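Local coordinates for protein GLB-12 (Caenorhabditis elegans, PDB 4BJA) that binds a heme whose iron is held axially by two histidines and probably serves in redox signalling, at residues I57-L69 with K142-L156. The protein carries 1 engineered substitution. Sequence-based numbering, arbitrary orientation.
Sequences IFLDIVNDIEPDL and KNYFEIVINVFIERL. With HEM (protoporphyrin IX containing Fe), chain B.
I57 pushes its branched side chain over F152 where helices 50-65 and 144-160, B and G by their order in the globin fold, cross beside the heme pocket. With its CG2 branch anti to the backbone N (chi1 -64° for CG1), the methyl stands 3.5 Å from the centroid of the F152 ring, only 8° off the ring normal, a textbook CH-pi contact. The side chain is a knob in the hole formed by V151, F152, R155 and L156. F152 in turn sends its edge toward the face of F58, an offset edge-to-face pair with planes at 64°, and F58 CE2 lies 3.6 Å from F152 CZ. Next along, I61 CD1 packs 3.8 Å from V148 CG1, while V148 CG1 also meets the heme vinyl carbon CBB at 3.5 Å. F96 packs against both phenylalanines, and F58 also meets the ring of H92, an axial ligand of the iron.

Toward E66 the contact turns polar yet stays buried: the carboxylate lies against Y144 and I147, OE1 3.7 Å from I147 CD1, and K142 reaches it mainly through its aliphatic CE. A water links Y144 OH to exposed D68 OD2; its approach to E66 OE2 is doubtfully short.

The looser, open side holds I65, which only brushes V151 through CG2, and R155. In one of its two conformers R155 grips D60 side-on, NE (2.7 Å) and NH2 (2.6 Å) both donating to OD2 along bent bonds; the other may not share this. D60 OD1 pairs with R80. Apolar packing and ring contacts thus carry the crossing, and the D60-R155 bridge probably adds a modest bias.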
# COMPACT_ATOMS: atom_id res chain seq x y z
N ILE A 57 -18.72 17.52 7.58
CA ILE A 57 -17.37 17.54 7.03
C ILE A 57 -17.40 17.81 5.51
O ILE A 57 -16.60 18.60 5.01
CB ILE A 57 -16.56 16.28 7.44
CG1 ILE A 57 -16.37 16.27 8.97
CG2 ILE A 57 -15.15 16.24 6.68
CD1 ILE A 57 -15.82 15.00 9.56
N PHE A 58 -18.32 17.18 4.76
CA PHE A 58 -18.44 17.49 3.36
C PHE A 58 -18.87 18.95 3.15
O PHE A 58 -18.44 19.56 2.18
CB PHE A 58 -19.38 16.51 2.63
CG PHE A 58 -18.63 15.37 2.05
CD1 PHE A 58 -17.87 15.55 0.90
CD2 PHE A 58 -18.61 14.14 2.72
CE1 PHE A 58 -17.14 14.46 0.32
CE2 PHE A 58 -17.87 13.06 2.16
CZ PHE A 58 -17.16 13.22 0.99
N LEU A 59 -19.70 19.49 4.04
CA LEU A 59 -20.05 20.92 3.90
C LEU A 59 -18.77 21.77 4.05
O LEU A 59 -18.51 22.64 3.23
CB LEU A 59 -21.11 21.34 4.91
CG LEU A 59 -22.53 20.84 4.62
CD1 LEU A 59 -23.45 21.12 5.81
CD2 LEU A 59 -23.11 21.45 3.34
N ASP A 60 -17.94 21.48 5.05
CA ASP A 60 -16.64 22.18 5.12
C ASP A 60 -15.76 21.98 3.88
O ASP A 60 -15.16 22.91 3.38
CB ASP A 60 -15.86 21.71 6.35
CG ASP A 60 -16.46 22.18 7.64
OD1 ASP A 60 -17.41 22.98 7.62
OD2 ASP A 60 -15.95 21.75 8.71
N ILE A 61 -15.66 20.76 3.36
CA ILE A 61 -14.87 20.52 2.18
C ILE A 61 -15.27 21.41 0.99
O ILE A 61 -14.41 22.06 0.36
CB ILE A 61 -14.99 19.04 1.74
CG1 ILE A 61 -14.22 18.16 2.75
CG2 ILE A 61 -14.42 18.86 0.31
CD1 ILE A 61 -14.52 16.64 2.58
N VAL A 62 -16.56 21.42 0.65
CA VAL A 62 -16.99 22.13 -0.54
C VAL A 62 -17.10 23.64 -0.31
O VAL A 62 -16.94 24.42 -1.24
CB VAL A 62 -18.28 21.58 -1.16
CG1 VAL A 62 -18.08 20.06 -1.41
CG2 VAL A 62 -19.47 21.86 -0.30
N ASN A 63 -17.35 24.06 0.92
CA ASN A 63 -17.50 25.50 1.12
C ASN A 63 -16.23 26.20 1.51
O ASN A 63 -16.04 27.38 1.15
CB ASN A 63 -18.55 25.78 2.19
CG ASN A 63 -19.94 25.55 1.69
OD1 ASN A 63 -20.50 26.39 0.96
ND2 ASN A 63 -20.54 24.44 2.14
N ASP A 64 -15.38 25.52 2.28
CA ASP A 64 -14.21 26.19 2.87
C ASP A 64 -12.90 25.74 2.27
O ASP A 64 -11.96 26.51 2.18
CB ASP A 64 -14.20 26.01 4.40
CG ASP A 64 -15.49 26.43 5.05
OD1 ASP A 64 -15.99 27.54 4.79
OD2 ASP A 64 -16.00 25.67 5.90
N ILE A 65 -12.80 24.48 1.86
CA ILE A 65 -11.49 23.95 1.56
C ILE A 65 -11.26 23.81 0.08
O ILE A 65 -10.23 24.26 -0.42
CB ILE A 65 -11.27 22.57 2.28
CG1 ILE A 65 -11.58 22.66 3.78
CG2 ILE A 65 -9.86 22.07 1.98
CD1 ILE A 65 -10.64 23.59 4.58
N GLU A 66 -12.19 23.18 -0.64
CA GLU A 66 -11.98 22.92 -2.05
C GLU A 66 -13.28 23.29 -2.79
O GLU A 66 -14.08 22.44 -3.16
CB GLU A 66 -11.61 21.41 -2.25
CG GLU A 66 -11.07 21.04 -3.61
CD GLU A 66 -9.70 21.63 -3.93
OE1 GLU A 66 -8.84 21.71 -3.01
OE2 GLU A 66 -9.51 22.03 -5.10
N PRO A 67 -13.50 24.60 -2.98
CA PRO A 67 -14.77 25.03 -3.57
C PRO A 67 -14.97 24.65 -5.04
O PRO A 67 -16.12 24.70 -5.51
CB PRO A 67 -14.78 26.55 -3.34
CG PRO A 67 -13.28 26.89 -3.20
CD PRO A 67 -12.70 25.73 -2.47
N ASP A 68 -13.90 24.25 -5.75
CA ASP A 68 -14.03 23.65 -7.09
C ASP A 68 -15.02 22.47 -7.10
O ASP A 68 -15.64 22.16 -8.14
CB ASP A 68 -12.69 23.13 -7.62
CG ASP A 68 -11.96 24.14 -8.48
OD1 ASP A 68 -12.46 25.27 -8.65
OD2 ASP A 68 -10.86 23.79 -9.01
N LEU A 69 -15.18 21.82 -5.94
CA LEU A 69 -16.06 20.65 -5.82
C LEU A 69 -17.54 21.00 -5.76
O LEU A 69 -18.39 20.14 -5.91
CB LEU A 69 -15.67 19.75 -4.62
CG LEU A 69 -14.28 19.11 -4.81
CD1 LEU A 69 -13.94 18.27 -3.56
CD2 LEU A 69 -14.18 18.24 -6.09
N LYS A 142 -3.08 18.08 -7.76
CA LYS A 142 -4.13 17.84 -6.77
C LYS A 142 -4.57 16.40 -6.81
O LYS A 142 -5.03 15.90 -7.83
CB LYS A 142 -5.36 18.74 -6.97
CG LYS A 142 -5.13 20.22 -6.49
CD LYS A 142 -6.40 21.04 -6.68
CE LYS A 142 -6.47 22.25 -5.72
NZ LYS A 142 -5.26 23.09 -5.81
N ASN A 143 -4.46 15.75 -5.66
CA ASN A 143 -5.09 14.43 -5.49
C ASN A 143 -6.38 14.63 -4.69
O ASN A 143 -6.32 14.90 -3.51
CB ASN A 143 -4.10 13.52 -4.74
CG ASN A 143 -4.67 12.16 -4.46
OD1 ASN A 143 -5.89 11.98 -4.42
ND2 ASN A 143 -3.79 11.17 -4.31
N TYR A 144 -7.53 14.56 -5.35
CA TYR A 144 -8.81 14.90 -4.71
C TYR A 144 -9.22 13.87 -3.66
O TYR A 144 -9.93 14.21 -2.74
CB TYR A 144 -9.93 15.11 -5.77
CG TYR A 144 -9.67 16.35 -6.60
CD1 TYR A 144 -10.08 17.60 -6.16
CD2 TYR A 144 -8.97 16.25 -7.80
CE1 TYR A 144 -9.83 18.73 -6.93
CE2 TYR A 144 -8.70 17.38 -8.56
CZ TYR A 144 -9.12 18.59 -8.11
OH TYR A 144 -8.85 19.71 -8.89
N PHE A 145 -8.77 12.61 -3.76
CA PHE A 145 -9.07 11.68 -2.70
C PHE A 145 -8.32 12.07 -1.45
O PHE A 145 -8.86 12.01 -0.33
CB PHE A 145 -8.64 10.26 -3.12
CG PHE A 145 -9.30 9.79 -4.38
CD1 PHE A 145 -10.70 9.87 -4.51
CD2 PHE A 145 -8.52 9.38 -5.47
CE1 PHE A 145 -11.31 9.44 -5.71
CE2 PHE A 145 -9.12 8.97 -6.65
CZ PHE A 145 -10.51 9.01 -6.77
N GLU A 146 -7.07 12.51 -1.65
CA GLU A 146 -6.28 12.99 -0.54
C GLU A 146 -6.89 14.29 0.07
O GLU A 146 -6.99 14.43 1.29
CB GLU A 146 -4.85 13.20 -1.02
CG GLU A 146 -3.94 13.68 0.07
CD GLU A 146 -2.56 13.92 -0.48
OE1 GLU A 146 -2.36 14.96 -1.14
OE2 GLU A 146 -1.67 13.05 -0.31
N ILE A 147 -7.34 15.21 -0.78
CA ILE A 147 -7.89 16.47 -0.30
C ILE A 147 -9.12 16.17 0.59
O ILE A 147 -9.27 16.70 1.70
CB ILE A 147 -8.28 17.35 -1.50
CG1 ILE A 147 -7.01 17.92 -2.16
CG2 ILE A 147 -9.26 18.50 -1.04
CD1 ILE A 147 -7.15 18.51 -3.54
N VAL A 148 -9.99 15.26 0.14
CA VAL A 148 -11.21 14.97 0.89
C VAL A 148 -10.86 14.26 2.19
O VAL A 148 -11.34 14.63 3.30
CB VAL A 148 -12.16 14.08 0.03
CG1 VAL A 148 -13.29 13.52 0.87
CG2 VAL A 148 -12.75 14.94 -1.15
N ILE A 149 -10.06 13.19 2.08
CA ILE A 149 -9.79 12.39 3.28
C ILE A 149 -8.96 13.17 4.28
O ILE A 149 -9.15 13.02 5.47
CB ILE A 149 -9.17 11.03 2.95
CG1 ILE A 149 -10.23 10.24 2.22
CG2 ILE A 149 -8.68 10.34 4.26
CD1 ILE A 149 -11.32 9.74 3.11
N ASN A 150 -8.10 14.09 3.80
CA ASN A 150 -7.36 14.91 4.77
C ASN A 150 -8.27 15.77 5.64
O ASN A 150 -7.96 16.01 6.82
CB ASN A 150 -6.35 15.79 4.04
CG ASN A 150 -5.11 15.06 3.71
OD1 ASN A 150 -4.92 13.93 4.16
ND2 ASN A 150 -4.21 15.71 2.98
N VAL A 151 -9.41 16.23 5.09
CA VAL A 151 -10.34 16.98 5.93
C VAL A 151 -10.96 16.05 6.97
O VAL A 151 -11.16 16.45 8.13
CB VAL A 151 -11.38 17.78 5.11
CG1 VAL A 151 -12.30 18.63 6.08
CG2 VAL A 151 -10.65 18.69 4.10
N PHE A 152 -11.24 14.79 6.56
CA PHE A 152 -11.65 13.82 7.55
C PHE A 152 -10.61 13.57 8.63
O PHE A 152 -10.96 13.47 9.80
CB PHE A 152 -12.10 12.53 6.87
CG PHE A 152 -13.49 12.65 6.33
CD1 PHE A 152 -14.61 12.35 7.15
CD2 PHE A 152 -13.69 13.13 5.03
CE1 PHE A 152 -15.91 12.50 6.65
CE2 PHE A 152 -15.00 13.31 4.50
CZ PHE A 152 -16.10 12.99 5.33
N ILE A 153 -9.35 13.48 8.25
CA ILE A 153 -8.28 13.31 9.25
C ILE A 153 -8.31 14.47 10.27
O ILE A 153 -8.18 14.25 11.50
CB ILE A 153 -6.92 13.19 8.55
CG1 ILE A 153 -6.84 11.81 7.84
CG2 ILE A 153 -5.77 13.32 9.57
CD1 ILE A 153 -5.68 11.65 6.88
N GLU A 154 -8.48 15.69 9.78
CA GLU A 154 -8.46 16.85 10.68
C GLU A 154 -9.74 17.00 11.53
O GLU A 154 -9.68 17.44 12.66
CB GLU A 154 -8.28 18.13 9.82
CG GLU A 154 -6.94 18.21 9.11
CD GLU A 154 -5.71 17.84 10.04
OE1 GLU A 154 -5.46 18.52 11.08
OE2 GLU A 154 -4.99 16.87 9.74
N ARG A 155 -10.89 16.64 10.95
CA ARG A 155 -12.21 16.91 11.54
C ARG A 155 -12.88 15.69 12.18
O ARG A 155 -13.51 15.80 13.22
CB ARG A 155 -13.14 17.49 10.47
CG ARG A 155 -12.66 18.81 9.86
CD ARG A 155 -13.10 20.00 10.71
NE ARG A 155 -14.50 20.36 10.46
CZ ARG A 155 -15.43 20.50 11.41
NH1 ARG A 155 -15.12 20.34 12.69
NH2 ARG A 155 -16.66 20.83 11.07
N LEU A 156 -12.77 14.51 11.54
CA LEU A 156 -13.44 13.33 12.11
C LEU A 156 -12.72 12.79 13.33
O LEU A 156 -13.38 12.40 14.31
CB LEU A 156 -13.48 12.25 11.04
CG LEU A 156 -14.54 11.15 11.11
CD1 LEU A 156 -14.13 9.77 10.62
CD2 LEU A 156 -15.74 11.21 12.09
CHA HEM B . -19.68 8.18 -6.07
CHB HEM B . -17.00 7.33 -2.12
CHC HEM B . -14.15 11.03 -3.26
CHD HEM B . -17.26 12.33 -6.70
C1A HEM B . -19.17 7.61 -4.95
C2A HEM B . -19.61 6.37 -4.36
C3A HEM B . -18.85 6.16 -3.27
C4A HEM B . -17.93 7.27 -3.14
CMA HEM B . -18.91 4.99 -2.25
CAA HEM B . -20.75 5.46 -4.94
CBA HEM B . -20.22 4.08 -5.34
CGA HEM B . -19.22 4.28 -6.39
O1A HEM B . -19.52 5.03 -7.37
O2A HEM B . -18.11 3.73 -6.21
C1B HEM B . -15.98 8.23 -2.16
C2B HEM B . -14.82 8.21 -1.27
C3B HEM B . -14.05 9.20 -1.59
C4B HEM B . -14.67 9.92 -2.67
CMB HEM B . -14.57 7.15 -0.18
CAB HEM B . -12.68 9.50 -0.91
CBB HEM B . -12.18 10.71 -0.98
C1C HEM B . -14.73 11.69 -4.29
C2C HEM B . -14.21 12.89 -4.90
C3C HEM B . -15.06 13.24 -5.86
C4C HEM B . -16.16 12.31 -5.86
CMC HEM B . -12.88 13.57 -4.52
CAC HEM B . -14.87 14.48 -6.76
CBC HEM B . -15.45 14.45 -7.95
C1D HEM B . -18.22 11.39 -6.78
C2D HEM B . -19.42 11.51 -7.55
C3D HEM B . -20.16 10.22 -7.36
C4D HEM B . -19.33 9.43 -6.49
CMD HEM B . -19.90 12.70 -8.42
CAD HEM B . -21.53 9.85 -7.94
CBD HEM B . -22.55 10.03 -6.81
CGD HEM B . -22.80 11.48 -6.39
O1D HEM B . -22.56 12.43 -7.16
O2D HEM B . -23.27 11.67 -5.26
NA HEM B . -18.13 8.16 -4.18
NB HEM B . -15.87 9.31 -3.03
NC HEM B . -15.92 11.38 -4.91
ND HEM B . -18.20 10.14 -6.15
FE HEM B . -17.06 9.74 -4.56
O HOH W 1 -9.59 22.08 -7.51